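Local coordinates for single-stranded DNA-binding protein 1 (Streptomyces coelicolor, PDB 4DAM), which probably binds single-stranded DNA as a homotetramer, this chain being the OB-fold part of the longer protein, at residues S80-K94 and S107-R121. The protein carries 1 engineered substitution. Numbering follows the deposited sequence. Where two conformers were deposited one is given.
Sequences SLAVGDPVVVQGRLK and SADIDAVAIGHDLAR
With CG beside its own backbone N (chi1 -71°), H117 swings its ring back to S80, while R121, bent at chi3 (-66°), lays its guanidinium against P86. Histidine suits its place because both ring nitrogens find partners: NE2 lies 2.8 Å from S80 OG, in a hydrogen bond that either could donate, and ND1 shares a hydrogen bond with a water that donates to P86 O. D85 OD2 approaches the ring edge 3.2 Å from H117 CE1, the carboxylate and ring planes 67° apart. At R121, P86 CB sits over the centre of the guanidinium face, 3.4 Å from R121 CZ; NE and NH2 both grip D118 OD2 side-on, fixing the rotation of the group, and NH2 also bonds G22 O of strand 17-33. Were R121 an alanine, the D118 carboxylate would probably lose its charged mate and the ring of P86 its flat cover.

Between these ends and K94, strand 86-94 pairs antiparallel with 114-117 and then 107-112. Where the chain turns the corner at V113, a classic beta bulge lets Q90 O accept from both V113 N (2.8 Å) and A114 N (3.2 Å). G91 fits beside it because a side chain would collide with D111 O and A112. On the inner face branched V89 sets CG1 3.9 Å from I110 CG2, its CG2 alongside I115, and strand 36-51 adds L43. The other face is more polar near 107-112: the side chains of K94 and D111 cross at about a right angle, K94 CG 3.8 Å from D111 OD2, but K94 NZ pairs with E15 and D109 with R96.

The chemistry thus divides the work: backbone bonds and aliphatic branches close the OB-fold barrel wall around the corner, while the charged and ring groups of H117, D118 and R121 tie down the chain leaving it.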
loop_
_atom_site.group_PDB
_atom_site.type_symbol
_atom_site.label_atom_id
_atom_site.label_comp_id
_atom_site.label_asym_id
_atom_site.label_seq_id
_atom_site.Cartn_x
_atom_site.Cartn_y
_atom_site.Cartn_z
ATOM N N SER A 80 20.993 15.807 1.020
ATOM C CA SER A 80 20.184 15.845 -0.199
ATOM C C SER A 80 18.818 16.528 -0.093
ATOM O O SER A 80 18.338 17.073 -1.079
ATOM C CB SER A 80 19.996 14.406 -0.687
ATOM O OG SER A 80 19.360 14.355 -1.955
ATOM N N LEU A 81 18.199 16.520 1.082
ATOM C CA LEU A 81 16.838 17.032 1.225
ATOM C C LEU A 81 16.757 18.434 1.827
ATOM O O LEU A 81 17.408 18.740 2.818
ATOM C CB LEU A 81 15.987 16.075 2.082
ATOM C CG LEU A 81 15.881 14.626 1.618
ATOM C CD1 LEU A 81 14.964 13.844 2.536
ATOM C CD2 LEU A 81 15.348 14.567 0.193
ATOM N N ALA A 82 15.918 19.261 1.230
ATOM C CA ALA A 82 15.656 20.625 1.706
ATOM C C ALA A 82 14.160 20.923 1.628
ATOM O O ALA A 82 13.403 20.306 0.858
ATOM C CB ALA A 82 16.457 21.658 0.875
ATOM N N VAL A 83 13.736 21.926 2.382
ATOM C CA VAL A 83 12.344 22.363 2.367
ATOM C C VAL A 83 11.874 22.648 0.951
ATOM O O VAL A 83 12.570 23.303 0.149
ATOM C CB VAL A 83 12.094 23.610 3.247
ATOM C CG1 VAL A 83 10.703 24.209 2.973
ATOM C CG2 VAL A 83 12.249 23.256 4.703
ATOM N N GLY A 84 10.679 22.147 0.651
ATOM C CA GLY A 84 10.079 22.298 -0.658
ATOM C C GLY A 84 10.308 21.144 -1.612
ATOM O O GLY A 84 9.564 21.009 -2.596
ATOM N N ASP A 85 11.294 20.284 -1.337
ATOM C CA ASP A 85 11.628 19.207 -2.259
ATOM C C ASP A 85 10.483 18.191 -2.381
ATOM O O ASP A 85 10.003 17.656 -1.364
ATOM C CB ASP A 85 12.850 18.425 -1.791
ATOM C CG ASP A 85 14.159 19.150 -2.023
ATOM O OD1 ASP A 85 14.177 20.196 -2.714
ATOM O OD2 ASP A 85 15.184 18.634 -1.516
ATOM N N PRO A 86 10.074 17.879 -3.616
ATOM C CA PRO A 86 9.112 16.786 -3.810
ATOM C C PRO A 86 9.799 15.447 -3.657
ATOM O O PRO A 86 10.849 15.206 -4.259
ATOM C CB PRO A 86 8.599 16.996 -5.229
ATOM C CG PRO A 86 9.656 17.768 -5.894
ATOM C CD PRO A 86 10.287 18.640 -4.859
ATOM N N VAL A 87 9.232 14.587 -2.800
ATOM C CA VAL A 87 9.852 13.313 -2.504
ATOM C C VAL A 87 8.816 12.189 -2.489
ATOM O O VAL A 87 7.623 12.435 -2.310
ATOM C CB VAL A 87 10.595 13.324 -1.141
ATOM C CG1 VAL A 87 11.773 14.293 -1.186
ATOM C CG2 VAL A 87 9.658 13.673 -0.001
ATOM N N VAL A 88 9.312 10.983 -2.729
ATOM C CA VAL A 88 8.556 9.763 -2.519
ATOM C C VAL A 88 9.190 9.032 -1.339
ATOM O O VAL A 88 10.412 8.846 -1.299
ATOM C CB VAL A 88 8.468 8.894 -3.784
ATOM C CG1 VAL A 88 9.790 8.695 -4.494
ATOM C CG2 VAL A 88 7.816 7.545 -3.455
ATOM N N VAL A 89 8.355 8.642 -0.384
ATOM C CA VAL A 89 8.805 7.987 0.842
ATOM C C VAL A 89 8.056 6.665 0.979
ATOM O O VAL A 89 6.831 6.645 0.902
ATOM C CB VAL A 89 8.544 8.888 2.080
ATOM C CG1 VAL A 89 8.897 8.155 3.403
ATOM C CG2 VAL A 89 9.281 10.248 1.939
ATOM N N GLN A 90 8.797 5.581 1.190
ATOM C CA GLN A 90 8.205 4.288 1.542
ATOM C C GLN A 90 8.690 3.906 2.920
ATOM O O GLN A 90 9.877 3.996 3.217
ATOM C CB GLN A 90 8.613 3.210 0.562
ATOM C CG GLN A 90 7.792 1.945 0.721
ATOM C CD GLN A 90 8.537 0.686 0.286
ATOM O OE1 GLN A 90 7.903 -0.278 -0.155
ATOM N NE2 GLN A 90 9.873 0.689 0.386
ATOM N N GLY A 91 7.786 3.460 3.782
ATOM C CA GLY A 91 8.228 2.995 5.078
ATOM C C GLY A 91 7.092 2.522 5.942
ATOM O O GLY A 91 5.975 2.360 5.471
ATOM N N ARG A 92 7.396 2.288 7.210
ATOM C CA ARG A 92 6.416 1.738 8.136
ATOM C C ARG A 92 5.692 2.849 8.873
ATOM O O ARG A 92 6.326 3.746 9.448
ATOM C CB ARG A 92 7.125 0.832 9.142
ATOM C CG ARG A 92 7.706 -0.391 8.473
ATOM C CD ARG A 92 8.337 -1.393 9.385
ATOM N NE ARG A 92 9.788 -1.275 9.411
ATOM C CZ ARG A 92 10.612 -1.770 8.479
ATOM N NH1 ARG A 92 10.162 -2.442 7.417
ATOM N NH2 ARG A 92 11.909 -1.592 8.619
ATOM N N LEU A 93 4.374 2.780 8.877
ATOM C CA LEU A 93 3.543 3.784 9.536
ATOM C C LEU A 93 3.423 3.496 11.024
ATOM O O LEU A 93 3.089 2.371 11.410
ATOM C CB LEU A 93 2.147 3.785 8.916
ATOM C CG LEU A 93 1.087 4.741 9.488
ATOM C CD1 LEU A 93 1.461 6.199 9.245
ATOM C CD2 LEU A 93 -0.313 4.437 8.968
ATOM N N LYS A 94 3.675 4.520 11.837
ATOM C CA LYS A 94 3.457 4.451 13.282
ATOM C C LYS A 94 2.569 5.605 13.728
ATOM O O LYS A 94 2.965 6.762 13.634
ATOM C CB LYS A 94 4.793 4.443 14.020
ATOM C CG LYS A 94 5.772 3.343 13.583
ATOM C CD LYS A 94 5.327 1.976 14.048
ATOM C CE LYS A 94 6.005 0.781 13.365
ATOM N NZ LYS A 94 5.576 -0.509 14.003
ATOM N N SER A 107 -0.791 11.720 16.058
ATOM C CA SER A 107 0.128 12.104 14.973
ATOM C C SER A 107 0.660 10.845 14.265
ATOM O O SER A 107 0.637 9.725 14.789
ATOM C CB SER A 107 1.323 12.937 15.491
ATOM O OG SER A 107 2.196 12.164 16.316
ATOM N N ALA A 108 1.209 11.039 13.075
ATOM C CA ALA A 108 1.678 9.930 12.253
ATOM C C ALA A 108 3.173 10.050 11.906
ATOM O O ALA A 108 3.643 11.080 11.387
ATOM C CB ALA A 108 0.822 9.874 11.010
ATOM N N ASP A 109 3.915 8.990 12.191
ATOM C CA ASP A 109 5.352 8.856 11.875
ATOM C C ASP A 109 5.494 7.847 10.726
ATOM O O ASP A 109 4.710 6.892 10.621
ATOM C CB ASP A 109 6.157 8.288 13.033
ATOM C CG ASP A 109 6.407 9.261 14.176
ATOM O OD1 ASP A 109 6.093 10.440 14.106
ATOM O OD2 ASP A 109 6.960 8.828 15.198
ATOM N N ILE A 110 6.498 8.047 9.885
ATOM C CA ILE A 110 6.908 7.040 8.911
ATOM C C ILE A 110 8.366 6.696 9.190
ATOM O O ILE A 110 9.234 7.566 9.175
ATOM C CB ILE A 110 6.774 7.505 7.440
ATOM C CG1 ILE A 110 5.346 7.882 7.114
ATOM C CG2 ILE A 110 7.293 6.404 6.482
ATOM C CD1 ILE A 110 5.140 8.505 5.744
ATOM N N ASP A 111 8.621 5.443 9.511
ATOM C CA ASP A 111 9.970 4.934 9.644
ATOM C C ASP A 111 10.428 4.505 8.252
ATOM O O ASP A 111 10.028 3.451 7.741
ATOM C CB ASP A 111 10.010 3.783 10.656
ATOM C CG ASP A 111 9.785 4.252 12.104
ATOM O OD1 ASP A 111 9.860 5.468 12.400
ATOM O OD2 ASP A 111 9.528 3.392 12.976
ATOM N N ALA A 112 11.218 5.361 7.616
ATOM C CA ALA A 112 11.488 5.231 6.181
ATOM C C ALA A 112 12.426 4.119 5.843
ATOM O O ALA A 112 13.437 3.919 6.525
ATOM C CB ALA A 112 12.049 6.530 5.596
ATOM N N VAL A 113 12.078 3.400 4.779
ATOM C CA VAL A 113 12.920 2.394 4.174
ATOM C C VAL A 113 13.583 2.913 2.884
ATOM O O VAL A 113 14.714 2.544 2.558
ATOM C CB VAL A 113 12.057 1.135 3.863
ATOM C CG1 VAL A 113 12.854 0.130 3.080
ATOM C CG2 VAL A 113 11.538 0.533 5.166
ATOM N N ALA A 114 12.854 3.762 2.162
ATOM C CA ALA A 114 13.302 4.316 0.884
ATOM C C ALA A 114 12.804 5.731 0.787
ATOM O O ALA A 114 11.678 6.033 1.202
ATOM C CB ALA A 114 12.760 3.468 -0.267
ATOM N N ILE A 115 13.656 6.619 0.283
ATOM C CA ILE A 115 13.272 7.997 0.017
ATOM C C ILE A 115 13.942 8.385 -1.295
ATOM O O ILE A 115 15.111 8.053 -1.521
ATOM C CB ILE A 115 13.768 9.006 1.088
ATOM C CG1 ILE A 115 13.254 8.643 2.494
ATOM C CG2 ILE A 115 13.294 10.420 0.754
ATOM C CD1 ILE A 115 13.877 9.448 3.628
ATOM N N GLY A 116 13.216 9.079 -2.142
ATOM C CA GLY A 116 13.824 9.603 -3.378
ATOM C C GLY A 116 13.222 10.922 -3.765
ATOM O O GLY A 116 12.064 11.195 -3.465
ATOM N N HIS A 117 14.024 11.772 -4.416
ATOM C CA HIS A 117 13.483 12.951 -5.055
ATOM C C HIS A 117 12.543 12.516 -6.154
ATOM O O HIS A 117 12.898 11.657 -6.960
ATOM C CB HIS A 117 14.613 13.789 -5.652
ATOM C CG HIS A 117 15.456 14.481 -4.624
ATOM N ND1 HIS A 117 15.086 15.649 -4.038
ATOM C CD2 HIS A 117 16.650 14.116 -4.042
ATOM C CE1 HIS A 117 16.041 16.002 -3.142
ATOM N NE2 HIS A 117 16.978 15.080 -3.149
ATOM N N ASP A 118 11.346 13.089 -6.199
ATOM C CA ASP A 118 10.315 12.650 -7.148
ATOM C C ASP A 118 10.544 13.275 -8.515
ATOM O O ASP A 118 10.421 14.492 -8.690
ATOM C CB ASP A 118 8.937 13.017 -6.632
ATOM C CG ASP A 118 7.785 12.444 -7.495
ATOM O OD1 ASP A 118 8.037 11.689 -8.473
ATOM O OD2 ASP A 118 6.615 12.764 -7.145
ATOM N N LEU A 119 10.866 12.429 -9.472
ATOM C CA LEU A 119 11.093 12.864 -10.860
ATOM C C LEU A 119 9.831 13.335 -11.570
ATOM O O LEU A 119 9.922 13.920 -12.656
ATOM C CB LEU A 119 11.752 11.736 -11.651
ATOM C CG LEU A 119 13.163 11.306 -11.214
ATOM C CD1 LEU A 119 13.576 9.935 -11.735
ATOM C CD2 LEU A 119 14.185 12.400 -11.545
ATOM N N ALA A 120 8.656 13.116 -10.984
ATOM C CA ALA A 120 7.414 13.603 -11.587
ATOM C C ALA A 120 7.253 15.118 -11.484
ATOM O O ALA A 120 6.507 15.710 -12.256
ATOM C CB ALA A 120 6.197 12.931 -10.960
ATOM N N ARG A 121 7.929 15.723 -10.502
ATOM C CA ARG A 121 7.674 17.107 -10.105
ATOM C C ARG A 121 9.010 17.889 -10.015
ATOM O O ARG A 121 9.062 19.048 -9.582
ATOM C CB ARG A 121 6.909 17.108 -8.763
ATOM C CG ARG A 121 5.476 16.564 -8.844
ATOM C CD ARG A 121 4.800 16.443 -7.470
ATOM N NE ARG A 121 5.466 15.427 -6.645
ATOM C CZ ARG A 121 5.613 15.473 -5.320
ATOM N NH1 ARG A 121 5.144 16.500 -4.602
ATOM N NH2 ARG A 121 6.262 14.474 -4.701
HETATM O O HOH W 1 12.958 16.822 -5.056
#